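Local coordinates for protein phospho-2-dehydro-3-deoxyheptonate aldolase (Francisella tularensis, PDB 3TQK) that probably catalyses the condensation of phosphoenolpyruvate with D-erythrose 4-phosphate to 3-deoxy-D-arabino-heptulosonate 7-phosphate, the first step of chorismate biosynthesis, at residues A[11-16]-A[143-148]; A[149-154]-A[174-179]; A[188-193]-A[226-231]; A[242-247]-A[260-265]. All blocks are in the same frame, centred on the assembly; numbering follows the deposited sequence.

Overall arrangement
Four contacts follow one another along the chain of this TIM-barrel enzyme, two at its periphery and two in the barrel wall. Contacts 1 and 2, with centres about 14 Å apart, touch through Ile14 and Tyr149 and lie on one side of the chain, where both also meet the second subunit. Contacts 3 and 4 are closer still, about 8 Å between centres, because strands 226-230 and 260-263 are neighbours in the eight-stranded parallel barrel. Contacts 1 and 4, on opposite sides of the chain's centre, are about 34 Å apart. The dimer-facing periphery is thus set apart from the barrel wall, whose strand 260-263 leads to the manganese ligand His266.

Contact 1: residues A[11-16]-A[143-148]; sequences KVLIPA and DVITPQ
Leu13 and Ala16, on the N-terminal arm that precedes the TIM barrel, pack against Ile145 and Gln148 in the loop that joins barrel strands 137-140 and 156-159. The closely packed end lies at Ala16, the first residue of helix 16-22. Its methyl CB rests on the backbone of Gln148, 3.4 Å from that residue's O, while the two CB atoms meet at 4.0 Å. Beyond CB the glutamine turns off: its chain is bent at chi2 (-73°), and its amide bonds to Thr209 and Lys211 instead of following the arm. Between the two segments the Leu13 end makes only one touch, a pair of branches that meet at a slant, CD2 of Leu13 against CG2 of Ile145 at 4.0 Å; Tyr149 packs on both Leu13 and Ala16. This CG2 lies opposite the backbone N about the CA-CB bond of Ile145, with CG1 beside that N (chi1 -67°). Across the dimer interface Leu207 of the second subunit packs on Ile145 and Thr215 of that subunit on Leu13, and Lys11 continues a beta ladder there. The side chains of Val12, exposed, and Ile14, partly exposed, take no part, although Asn117 and Tyr149 hold their backbone. Within 143-148, Asp143 OD1 forms an Asx turn with Ile145 N, which sits well above the carboxylate plane, and an Asx motif with Thr146 N. It accepts from Thr146 OG1 at 2.8 Å and from Thr146 N at 2.9 Å, the latter on the syn side with an N-H...O angle of 160°.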
loop_
_atom_site.group_PDB
_atom_site.type_symbol
_atom_site.label_atom_id
_atom_site.label_comp_id
_atom_site.label_asym_id
_atom_site.label_seq_id
_atom_site.Cartn_x
_atom_site.Cartn_y
_atom_site.Cartn_z
ATOM N N LYS A 11 -4.712 20.027 -10.054
ATOM C CA LYS A 11 -4.391 21.300 -9.431
ATOM C C LYS A 11 -2.881 21.383 -9.208
ATOM O O LYS A 11 -2.181 20.350 -9.153
ATOM C CB LYS A 11 -5.163 21.449 -8.126
ATOM C CG LYS A 11 -6.681 21.258 -8.257
ATOM C CD LYS A 11 -7.367 21.469 -6.915
ATOM C CE LYS A 11 -8.886 21.422 -7.030
ATOM N NZ LYS A 11 -9.563 21.578 -5.702
ATOM N N VAL A 12 -2.374 22.607 -9.087
ATOM C CA VAL A 12 -0.935 22.822 -8.937
ATOM C C VAL A 12 -0.472 22.394 -7.555
ATOM O O VAL A 12 -1.169 22.591 -6.564
ATOM C CB VAL A 12 -0.569 24.298 -9.158
ATOM C CG1 VAL A 12 0.890 24.544 -8.870
ATOM C CG2 VAL A 12 -0.888 24.700 -10.579
ATOM N N LEU A 13 0.701 21.776 -7.514
ATOM C CA LEU A 13 1.413 21.449 -6.281
ATOM C C LEU A 13 2.769 22.170 -6.305
ATOM O O LEU A 13 3.484 22.095 -7.299
ATOM C CB LEU A 13 1.633 19.945 -6.184
ATOM C CG LEU A 13 2.245 19.438 -4.877
ATOM C CD1 LEU A 13 1.326 19.700 -3.695
ATOM C CD2 LEU A 13 2.573 17.944 -4.978
ATOM N N ILE A 14 3.113 22.866 -5.220
ATOM C CA ILE A 14 4.399 23.547 -5.123
ATOM C C ILE A 14 5.467 22.521 -4.723
ATOM O O ILE A 14 5.296 21.824 -3.718
ATOM C CB ILE A 14 4.384 24.693 -4.075
ATOM C CG1 ILE A 14 3.211 25.652 -4.303
ATOM C CG2 ILE A 14 5.673 25.493 -4.152
ATOM C CD1 ILE A 14 3.166 26.279 -5.687
ATOM N N PRO A 15 6.566 22.422 -5.507
ATOM C CA PRO A 15 7.597 21.419 -5.220
ATOM C C PRO A 15 8.340 21.684 -3.930
ATOM O O PRO A 15 8.404 22.826 -3.480
ATOM C CB PRO A 15 8.539 21.501 -6.417
ATOM C CG PRO A 15 8.222 22.745 -7.119
ATOM C CD PRO A 15 6.834 23.150 -6.756
ATOM N N ALA A 16 8.887 20.624 -3.347
ATOM C CA ALA A 16 9.557 20.687 -2.047
ATOM C C ALA A 16 10.681 21.695 -2.058
ATOM O O ALA A 16 10.922 22.366 -1.054
ATOM C CB ALA A 16 10.081 19.303 -1.642
ATOM N N ASP A 143 3.637 8.055 1.333
ATOM C CA ASP A 143 3.671 7.927 -0.133
ATOM C C ASP A 143 5.012 8.413 -0.696
ATOM O O ASP A 143 5.918 8.718 0.080
ATOM C CB ASP A 143 2.497 8.691 -0.730
ATOM C CG ASP A 143 2.666 10.202 -0.651
ATOM O OD1 ASP A 143 3.622 10.678 -0.042
ATOM O OD2 ASP A 143 1.842 10.932 -1.231
ATOM N N VAL A 144 5.160 8.479 -2.024
ATOM C CA VAL A 144 6.452 8.853 -2.628
ATOM C C VAL A 144 6.589 10.347 -2.917
ATOM O O VAL A 144 7.571 10.774 -3.535
ATOM C CB VAL A 144 6.738 8.045 -3.933
ATOM C CG1 VAL A 144 6.759 6.543 -3.642
ATOM C CG2 VAL A 144 5.743 8.377 -5.049
ATOM N N ILE A 145 5.622 11.146 -2.463
ATOM C CA ILE A 145 5.592 12.575 -2.777
ATOM C C ILE A 145 5.848 13.419 -1.519
ATOM O O ILE A 145 6.745 14.261 -1.515
ATOM C CB ILE A 145 4.258 12.957 -3.483
ATOM C CG1 ILE A 145 4.203 12.290 -4.868
ATOM C CG2 ILE A 145 4.125 14.452 -3.641
ATOM C CD1 ILE A 145 2.844 12.405 -5.607
ATOM N N THR A 146 5.093 13.173 -0.449
ATOM C CA THR A 146 5.176 14.002 0.757
ATOM C C THR A 146 6.538 13.979 1.450
ATOM O O THR A 146 6.978 15.005 1.954
ATOM C CB THR A 146 4.054 13.674 1.790
ATOM O OG1 THR A 146 4.125 12.295 2.177
ATOM C CG2 THR A 146 2.662 13.955 1.198
ATOM N N PRO A 147 7.232 12.829 1.466
ATOM C CA PRO A 147 8.489 12.808 2.219
ATOM C C PRO A 147 9.556 13.806 1.806
ATOM O O PRO A 147 10.338 14.235 2.647
ATOM C CB PRO A 147 9.001 11.387 1.989
ATOM C CG PRO A 147 7.781 10.596 1.738
ATOM C CD PRO A 147 6.915 11.492 0.930
ATOM N N GLN A 148 9.604 14.175 0.529
ATOM C CA GLN A 148 10.580 15.151 0.050
ATOM C C GLN A 148 10.418 16.506 0.725
ATOM O O GLN A 148 11.365 17.287 0.781
ATOM C CB GLN A 148 10.470 15.319 -1.469
ATOM C CG GLN A 148 10.933 14.094 -2.262
ATOM C CD GLN A 148 12.463 13.900 -2.265
ATOM O OE1 GLN A 148 13.207 14.536 -1.493
ATOM N NE2 GLN A 148 12.936 13.018 -3.141
#

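Contact 2: residues A[149-154]-A[174-179]; sequences YFAELI and SGLSAS
In the TIM barrel, the loops that feed neighbouring parallel strands 156-159 and 179-183 run side by side, and here Ala151 and Ile154 of one meet Leu176 and Ala178 of the other. The contact is made mostly by methyl groups, with one carbonyl oxygen. Ala151 CB is touched by one branch of Leu176, CD2, at 4.1 Å; the leucine's backbone bond to CB does not aim at the other loop, but its extended tip (chi2 172°) reaches across. Nearer the strands, Ala178 CB faces two parts of Ile154, 3.6 Å from its carbonyl O and 4.0 Å from its CG2. The longer CG1 arm of the isoleucine leads away, while its CB bears CG2 opposite the backbone N, the position that brings this methyl to the alanine. That same carbonyl O takes a bond from Arg37 of helix 27-45, and just beyond, Ser179 and Gly157 share backbone bonds as the strands pair. Asn6 of the second subunit bonds to Leu176 O, so the loop also borders the dimer interface. No direct hydrogen bond joins residues 149-154 to 174-179; one water does this instead. It donates to Ala151 O at 3.0 Å, an oxygen that also takes a weak bond from Ile154 N, and accepts from Ala178 N at 3.1 Å.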
loop_
_atom_site.group_PDB
_atom_site.type_symbol
_atom_site.label_atom_id
_atom_site.label_comp_id
_atom_site.label_asym_id
_atom_site.label_seq_id
_atom_site.Cartn_x
_atom_site.Cartn_y
_atom_site.Cartn_z
ATOM N N TYR A 149 9.226 16.772 1.260
ATOM C CA TYR A 149 8.954 18.026 1.927
ATOM C C TYR A 149 9.509 18.135 3.343
ATOM O O TYR A 149 9.602 19.245 3.871
ATOM C CB TYR A 149 7.441 18.302 1.935
ATOM C CG TYR A 149 6.902 18.570 0.559
ATOM C CD1 TYR A 149 6.640 17.530 -0.317
ATOM C CD2 TYR A 149 6.686 19.869 0.122
ATOM C CE1 TYR A 149 6.164 17.769 -1.594
ATOM C CE2 TYR A 149 6.198 20.129 -1.163
ATOM C CZ TYR A 149 5.946 19.075 -2.011
ATOM O OH TYR A 149 5.468 19.311 -3.267
ATOM N N PHE A 150 9.868 17.018 3.974
ATOM C CA PHE A 150 10.358 17.086 5.358
ATOM C C PHE A 150 11.180 15.901 5.895
ATOM O O PHE A 150 11.460 15.848 7.096
ATOM C CB PHE A 150 9.176 17.345 6.310
ATOM C CG PHE A 150 7.993 16.433 6.095
ATOM C CD1 PHE A 150 6.811 16.924 5.585
ATOM C CD2 PHE A 150 8.064 15.092 6.406
ATOM C CE1 PHE A 150 5.719 16.092 5.386
ATOM C CE2 PHE A 150 6.970 14.268 6.206
ATOM C CZ PHE A 150 5.802 14.781 5.694
ATOM N N ALA A 151 11.592 14.977 5.041
ATOM C CA ALA A 151 12.247 13.736 5.523
ATOM C C ALA A 151 13.570 13.979 6.266
ATOM O O ALA A 151 13.974 13.153 7.087
ATOM C CB ALA A 151 12.473 12.759 4.363
ATOM N N GLU A 152 14.234 15.098 5.969
ATOM C CA GLU A 152 15.488 15.479 6.624
ATOM C C GLU A 152 15.268 16.122 8.006
ATOM O O GLU A 152 16.233 16.438 8.696
ATOM C CB GLU A 152 16.330 16.406 5.707
ATOM C CG GLU A 152 16.086 17.950 5.829
ATOM C CD GLU A 152 14.850 18.471 5.076
ATOM O OE1 GLU A 152 13.859 17.728 4.908
ATOM O OE2 GLU A 152 14.869 19.648 4.654
ATOM N N LEU A 153 14.011 16.319 8.398
ATOM C CA LEU A 153 13.660 16.789 9.746
ATOM C C LEU A 153 13.162 15.635 10.635
ATOM O O LEU A 153 12.864 15.827 11.811
ATOM C CB LEU A 153 12.577 17.856 9.642
ATOM C CG LEU A 153 13.008 19.174 9.000
ATOM C CD1 LEU A 153 11.794 19.970 8.538
ATOM C CD2 LEU A 153 13.869 19.986 9.962
ATOM N N ILE A 154 13.099 14.432 10.061
ATOM C CA ILE A 154 12.569 13.249 10.742
ATOM C C ILE A 154 13.717 12.351 11.223
ATOM O O ILE A 154 14.611 11.975 10.438
ATOM C CB ILE A 154 11.652 12.455 9.810
ATOM C CG1 ILE A 154 10.421 13.295 9.463
ATOM C CG2 ILE A 154 11.238 11.104 10.424
ATOM C CD1 ILE A 154 9.662 13.802 10.662
ATOM N N SER A 174 13.592 1.781 2.187
ATOM C CA SER A 174 14.973 1.410 1.865
ATOM C C SER A 174 15.823 2.599 1.406
ATOM O O SER A 174 17.046 2.485 1.334
ATOM C CB SER A 174 15.014 0.325 0.781
ATOM O OG SER A 174 14.775 0.874 -0.513
ATOM N N GLY A 175 15.185 3.721 1.073
ATOM C CA GLY A 175 15.913 4.913 0.646
ATOM C C GLY A 175 15.881 6.072 1.628
ATOM O O GLY A 175 16.547 7.071 1.419
ATOM N N LEU A 176 15.092 5.959 2.688
ATOM C CA LEU A 176 15.019 7.015 3.689
ATOM C C LEU A 176 16.200 6.937 4.655
ATOM O O LEU A 176 16.698 5.850 4.929
ATOM C CB LEU A 176 13.698 6.915 4.456
ATOM C CG LEU A 176 12.492 7.343 3.625
ATOM C CD1 LEU A 176 11.219 7.028 4.370
ATOM C CD2 LEU A 176 12.567 8.817 3.295
ATOM N N SER A 177 16.643 8.087 5.162
ATOM C CA SER A 177 17.757 8.132 6.106
ATOM C C SER A 177 17.319 7.800 7.539
ATOM O O SER A 177 18.051 7.155 8.281
ATOM C CB SER A 177 18.426 9.506 6.086
ATOM O OG SER A 177 19.117 9.735 4.868
ATOM N N ALA A 178 16.140 8.261 7.926
ATOM C CA ALA A 178 15.581 7.988 9.248
ATOM C C ALA A 178 15.559 6.490 9.542
ATOM O O ALA A 178 15.500 5.672 8.632
ATOM C CB ALA A 178 14.160 8.549 9.338
ATOM N N SER A 179 15.618 6.135 10.818
ATOM C CA SER A 179 15.258 4.786 11.226
ATOM C C SER A 179 13.760 4.603 10.953
ATOM O O SER A 179 13.003 5.573 10.995
ATOM C CB SER A 179 15.568 4.570 12.706
ATOM O OG SER A 179 16.961 4.550 12.934
HETATM O O HOH W 1 14.332 10.289 6.445
#

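Contact 3: residues A[188-193]-A[226-231]; sequences GDVQVA and GHVILR
Strand 226-230 of the TIM barrel presents Val228 and Leu230 to Val190 and Ala193 at the start of helix 191-200, which precedes this strand in the beta-alpha succession. At the beginning of the strand Gly226 bonds through its O to Thr258. His227 follows; its CB points away from the helix, and its ring meets Phe294 edge-to-face. A bond from its ND1 to Val228 O, 2.9 Å long and nearly straight at 166°, helps set the rotation of the ring, together with the hydrogen bond of NE2 to Trp156 NE1; the oxygen lies close to the ring plane, although ND1 stands well above the plane of the carbonyl. Val228 points back to the helix and spreads both methyls over Ala193, whose CB is 4.1 Å from CG1 and equally far from CG2. Val228 also packs on Cys247 and Leu251 of helix 241-253. Ile229 again points away from the helix. Leu230 closes the contact from the side: its extended tip carries CD2 obliquely across Val190, to 3.7 Å from CG2. In Val190 CG1 stands opposite the backbone N (chi1 174°), which leaves CG2 beside that N to meet the leucine. By Leu230 the strand has come within about 10 Å, side chain to side chain, of the manganese ligand His266. Across from the strand the helix is capped by Asp189, whose OD1 accepts from Val192 N at 3.1 Å, on the anti side of the carboxylate.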
loop_
_atom_site.group_PDB
_atom_site.type_symbol
_atom_site.label_atom_id
_atom_site.label_comp_id
_atom_site.label_asym_id
_atom_site.label_seq_id
_atom_site.Cartn_x
_atom_site.Cartn_y
_atom_site.Cartn_z
ATOM N N GLY A 188 -3.245 -8.652 12.640
ATOM C CA GLY A 188 -2.356 -9.097 13.710
ATOM C C GLY A 188 -1.081 -9.781 13.238
ATOM O O GLY A 188 -0.226 -10.087 14.059
ATOM N N ASP A 189 -0.939 -10.006 11.928
ATOM C CA ASP A 189 0.190 -10.780 11.379
ATOM C C ASP A 189 1.517 -10.033 11.528
ATOM O O ASP A 189 1.692 -8.960 10.971
ATOM C CB ASP A 189 -0.043 -11.136 9.896
ATOM C CG ASP A 189 0.891 -12.243 9.399
ATOM O OD1 ASP A 189 2.115 -12.047 9.368
ATOM O OD2 ASP A 189 0.402 -13.330 9.036
ATOM N N VAL A 190 2.451 -10.636 12.258
ATOM C CA VAL A 190 3.776 -10.062 12.508
ATOM C C VAL A 190 4.776 -10.472 11.425
ATOM O O VAL A 190 5.736 -9.749 11.146
ATOM C CB VAL A 190 4.298 -10.501 13.887
ATOM C CG1 VAL A 190 5.745 -10.023 14.115
ATOM C CG2 VAL A 190 3.365 -9.996 14.982
ATOM N N GLN A 191 4.540 -11.614 10.793
ATOM C CA GLN A 191 5.458 -12.107 9.770
ATOM C C GLN A 191 5.615 -11.098 8.639
ATOM O O GLN A 191 6.736 -10.842 8.195
ATOM C CB GLN A 191 5.012 -13.468 9.215
ATOM C CG GLN A 191 6.007 -14.100 8.234
ATOM C CD GLN A 191 7.359 -14.389 8.875
ATOM O OE1 GLN A 191 7.453 -15.180 9.813
ATOM N NE2 GLN A 191 8.407 -13.746 8.376
ATOM N N VAL A 192 4.500 -10.520 8.183
ATOM C CA VAL A 192 4.558 -9.530 7.116
ATOM C C VAL A 192 5.389 -8.316 7.495
ATOM O O VAL A 192 6.038 -7.739 6.632
ATOM C CB VAL A 192 3.156 -9.103 6.618
ATOM C CG1 VAL A 192 2.447 -10.309 6.023
ATOM C CG2 VAL A 192 2.323 -8.473 7.728
ATOM N N ALA A 193 5.390 -7.918 8.765
ATOM C CA ALA A 193 6.226 -6.786 9.195
ATOM C C ALA A 193 7.699 -7.173 9.200
ATOM O O ALA A 193 8.545 -6.359 8.831
ATOM C CB ALA A 193 5.811 -6.270 10.573
ATOM N N GLY A 226 15.749 -0.713 10.316
ATOM C CA GLY A 226 14.349 -1.076 10.281
ATOM C C GLY A 226 14.025 -2.049 11.392
ATOM O O GLY A 226 14.855 -2.882 11.776
ATOM N N HIS A 227 12.808 -1.962 11.903
ATOM C CA HIS A 227 12.369 -2.857 12.963
ATOM C C HIS A 227 10.846 -2.972 12.971
ATOM O O HIS A 227 10.144 -2.171 12.352
ATOM C CB HIS A 227 12.824 -2.303 14.294
ATOM C CG HIS A 227 12.151 -1.020 14.645
ATOM N ND1 HIS A 227 10.921 -0.976 15.267
ATOM C CD2 HIS A 227 12.503 0.262 14.405
ATOM C CE1 HIS A 227 10.556 0.282 15.411
ATOM N NE2 HIS A 227 11.498 1.054 14.896
ATOM N N VAL A 228 10.350 -3.950 13.714
ATOM C CA VAL A 228 8.922 -4.180 13.859
ATOM C C VAL A 228 8.344 -3.304 14.966
ATOM O O VAL A 228 9.014 -3.024 15.977
ATOM C CB VAL A 228 8.642 -5.665 14.193
ATOM C CG1 VAL A 228 7.168 -5.904 14.465
ATOM C CG2 VAL A 228 9.122 -6.537 13.058
ATOM N N ILE A 229 7.113 -2.849 14.741
ATOM C CA ILE A 229 6.282 -2.242 15.771
ATOM C C ILE A 229 5.118 -3.180 16.004
ATOM O O ILE A 229 4.407 -3.507 15.061
ATOM C CB ILE A 229 5.699 -0.887 15.326
ATOM C CG1 ILE A 229 6.812 0.084 14.932
ATOM C CG2 ILE A 229 4.805 -0.295 16.444
ATOM C CD1 ILE A 229 6.338 1.242 14.086
ATOM N N LEU A 230 4.914 -3.600 17.248
ATOM C CA LEU A 230 3.771 -4.449 17.608
ATOM C C LEU A 230 2.627 -3.550 18.088
ATOM O O LEU A 230 2.809 -2.753 18.994
ATOM C CB LEU A 230 4.156 -5.458 18.688
ATOM C CG LEU A 230 5.247 -6.484 18.337
ATOM C CD1 LEU A 230 5.674 -7.266 19.579
ATOM C CD2 LEU A 230 4.791 -7.429 17.225
ATOM N N ARG A 231 1.452 -3.697 17.485
ATOM C CA ARG A 231 0.335 -2.767 17.698
ATOM C C ARG A 231 -1.034 -3.437 17.711
ATOM O O ARG A 231 -2.044 -2.780 17.485
ATOM C CB ARG A 231 0.354 -1.657 16.625
ATOM C CG ARG A 231 0.501 -2.144 15.192
ATOM C CD ARG A 231 -0.773 -2.744 14.591
ATOM N NE ARG A 231 -1.811 -1.735 14.371
ATOM C CZ ARG A 231 -3.096 -1.997 14.145
ATOM N NH1 ARG A 231 -3.549 -3.243 14.114
ATOM N NH2 ARG A 231 -3.939 -0.993 13.947
#

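Contact 4: residues A[242-247]-A[260-265]; sequences EHVDDC and VMIDCS
Val244 and Ile262 meet at about a right angle, the branched valine of residues 242-247 in helix 241-253 set across the outstretched isoleucine of strand 260-263. The touch is between methyls, Val244 CG2 and Ile262 CD1, 3.8 Å apart. Ile262 gets there because CG1 lies beside its backbone N (chi1 -50°) and the arm then runs straight on (chi2 -179°), so its terminal methyl is the part that bears on the helix. One turn further on, Cys247 comes down on Val260: its SG is 3.9 Å from CG2 of the valine, the branch opposite the carbonyl carbon. Val244 CG1 also approaches this CG2, more loosely, at 4.5 Å. Nothing polar crosses the interface, and all four touching residues are buried. Helix 276-289 continues the packing beyond Ile262 and Val244. The short axes run 10.0 Å apart at closest approach, at 142°. At Asp263 an Asx turn forms, Ser265 N bonding to its OD1 (2.8 Å); Asp263 OD2 bonds to His266 ND1 and forms a salt bridge with Lys183 NZ, and Ser265 OG bonds to Glu299, a manganese ligand like His266. Helix 241-253, running roughly antiparallel to strand 260-263, is the crossover of the beta-alpha-beta unit that begins at strand 226-230, the repeating element of a TIM barrel.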
loop_
_atom_site.group_PDB
_atom_site.type_symbol
_atom_site.label_atom_id
_atom_site.label_comp_id
_atom_site.label_asym_id
_atom_site.label_seq_id
_atom_site.Cartn_x
_atom_site.Cartn_y
_atom_site.Cartn_z
ATOM N N GLU A 242 5.101 -13.557 25.457
ATOM C CA GLU A 242 4.842 -14.600 24.453
ATOM C C GLU A 242 5.002 -14.043 23.029
ATOM O O GLU A 242 5.728 -14.605 22.206
ATOM C CB GLU A 242 3.417 -15.165 24.666
ATOM C CG GLU A 242 2.955 -16.275 23.692
ATOM C CD GLU A 242 1.442 -16.200 23.318
ATOM O OE1 GLU A 242 0.579 -16.412 24.216
ATOM O OE2 GLU A 242 1.132 -15.949 22.113
ATOM N N HIS A 243 4.339 -12.920 22.766
ATOM C CA HIS A 243 4.319 -12.292 21.445
ATOM C C HIS A 243 5.670 -11.662 21.074
ATOM O O HIS A 243 6.079 -11.660 19.900
ATOM C CB HIS A 243 3.211 -11.226 21.392
ATOM C CG HIS A 243 1.825 -11.793 21.375
ATOM N ND1 HIS A 243 1.043 -11.891 22.509
ATOM C CD2 HIS A 243 1.091 -12.316 20.364
ATOM C CE1 HIS A 243 -0.112 -12.449 22.194
ATOM N NE2 HIS A 243 -0.109 -12.715 20.897
ATOM N N VAL A 244 6.361 -11.120 22.068
ATOM C CA VAL A 244 7.657 -10.503 21.824
ATOM C C VAL A 244 8.706 -11.558 21.466
ATOM O O VAL A 244 9.459 -11.365 20.516
ATOM C CB VAL A 244 8.118 -9.649 23.024
ATOM C CG1 VAL A 244 9.519 -9.113 22.787
ATOM C CG2 VAL A 244 7.126 -8.507 23.262
ATOM N N ASP A 245 8.739 -12.665 22.210
ATOM C CA ASP A 245 9.622 -13.807 21.900
ATOM C C ASP A 245 9.391 -14.321 20.480
ATOM O O ASP A 245 10.349 -14.624 19.774
ATOM C CB ASP A 245 9.414 -14.993 22.876
ATOM C CG ASP A 245 9.956 -14.735 24.278
ATOM O OD1 ASP A 245 10.767 -13.814 24.474
ATOM O OD2 ASP A 245 9.566 -15.480 25.200
ATOM N N ASP A 246 8.123 -14.433 20.076
ATOM C CA ASP A 246 7.760 -14.931 18.744
ATOM C C ASP A 246 8.285 -14.006 17.664
ATOM O O ASP A 246 8.813 -14.461 16.642
ATOM C CB ASP A 246 6.241 -15.052 18.609
ATOM C CG ASP A 246 5.795 -15.448 17.196
ATOM O OD1 ASP A 246 5.764 -16.653 16.882
ATOM O OD2 ASP A 246 5.457 -14.552 16.401
ATOM N N CYS A 247 8.120 -12.706 17.892
ATOM C CA CYS A 247 8.591 -11.699 16.950
ATOM C C CYS A 247 10.111 -11.787 16.799
ATOM O O CYS A 247 10.628 -11.802 15.672
ATOM C CB CYS A 247 8.177 -10.293 17.407
ATOM S SG CYS A 247 8.579 -8.988 16.238
ATOM N N VAL A 260 12.552 -4.832 19.186
ATOM C CA VAL A 260 11.107 -4.667 19.044
ATOM C C VAL A 260 10.620 -3.392 19.719
ATOM O O VAL A 260 11.032 -3.080 20.836
ATOM C CB VAL A 260 10.370 -5.866 19.695
ATOM C CG1 VAL A 260 8.876 -5.638 19.734
ATOM C CG2 VAL A 260 10.697 -7.164 18.955
HETATM N N MSE A 261 9.748 -2.667 19.030
HETATM C CA MSE A 261 8.999 -1.559 19.605
HETATM C C MSE A 261 7.541 -1.988 19.814
HETATM O O MSE A 261 6.980 -2.709 18.979
HETATM C CB MSE A 261 9.049 -0.341 18.676
HETATM C CG MSE A 261 8.093 0.797 19.076
HETATM SE SE MSE A 261 8.260 2.361 17.933
HETATM C CE MSE A 261 10.082 2.943 18.404
ATOM N N ILE A 262 6.920 -1.527 20.903
ATOM C CA ILE A 262 5.518 -1.844 21.171
ATOM C C ILE A 262 4.644 -0.584 21.272
ATOM O O ILE A 262 4.917 0.321 22.045
ATOM C CB ILE A 262 5.363 -2.701 22.446
ATOM C CG1 ILE A 262 6.319 -3.899 22.397
ATOM C CG2 ILE A 262 3.913 -3.182 22.594
ATOM C CD1 ILE A 262 6.237 -4.823 23.578
ATOM N N ASP A 263 3.584 -0.543 20.480
ATOM C CA ASP A 263 2.597 0.532 20.549
ATOM C C ASP A 263 1.703 0.254 21.744
ATOM O O ASP A 263 1.079 -0.796 21.792
ATOM C CB ASP A 263 1.768 0.552 19.261
ATOM C CG ASP A 263 0.926 1.825 19.103
ATOM O OD1 ASP A 263 0.682 2.530 20.108
ATOM O OD2 ASP A 263 0.499 2.114 17.956
ATOM N N CYS A 264 1.651 1.161 22.720
ATOM C CA CYS A 264 0.727 0.991 23.843
ATOM C C CYS A 264 -0.730 1.290 23.460
ATOM O O CYS A 264 -1.648 0.951 24.215
ATOM C CB CYS A 264 1.101 1.898 25.016
ATOM S SG CYS A 264 2.756 1.652 25.631
ATOM N N SER A 265 -0.929 1.933 22.310
ATOM C CA SER A 265 -2.242 2.413 21.889
ATOM C C SER A 265 -2.820 1.551 20.756
ATOM O O SER A 265 -2.421 0.401 20.574
ATOM C CB SER A 265 -2.117 3.880 21.446
ATOM O OG SER A 265 -3.376 4.517 21.423
#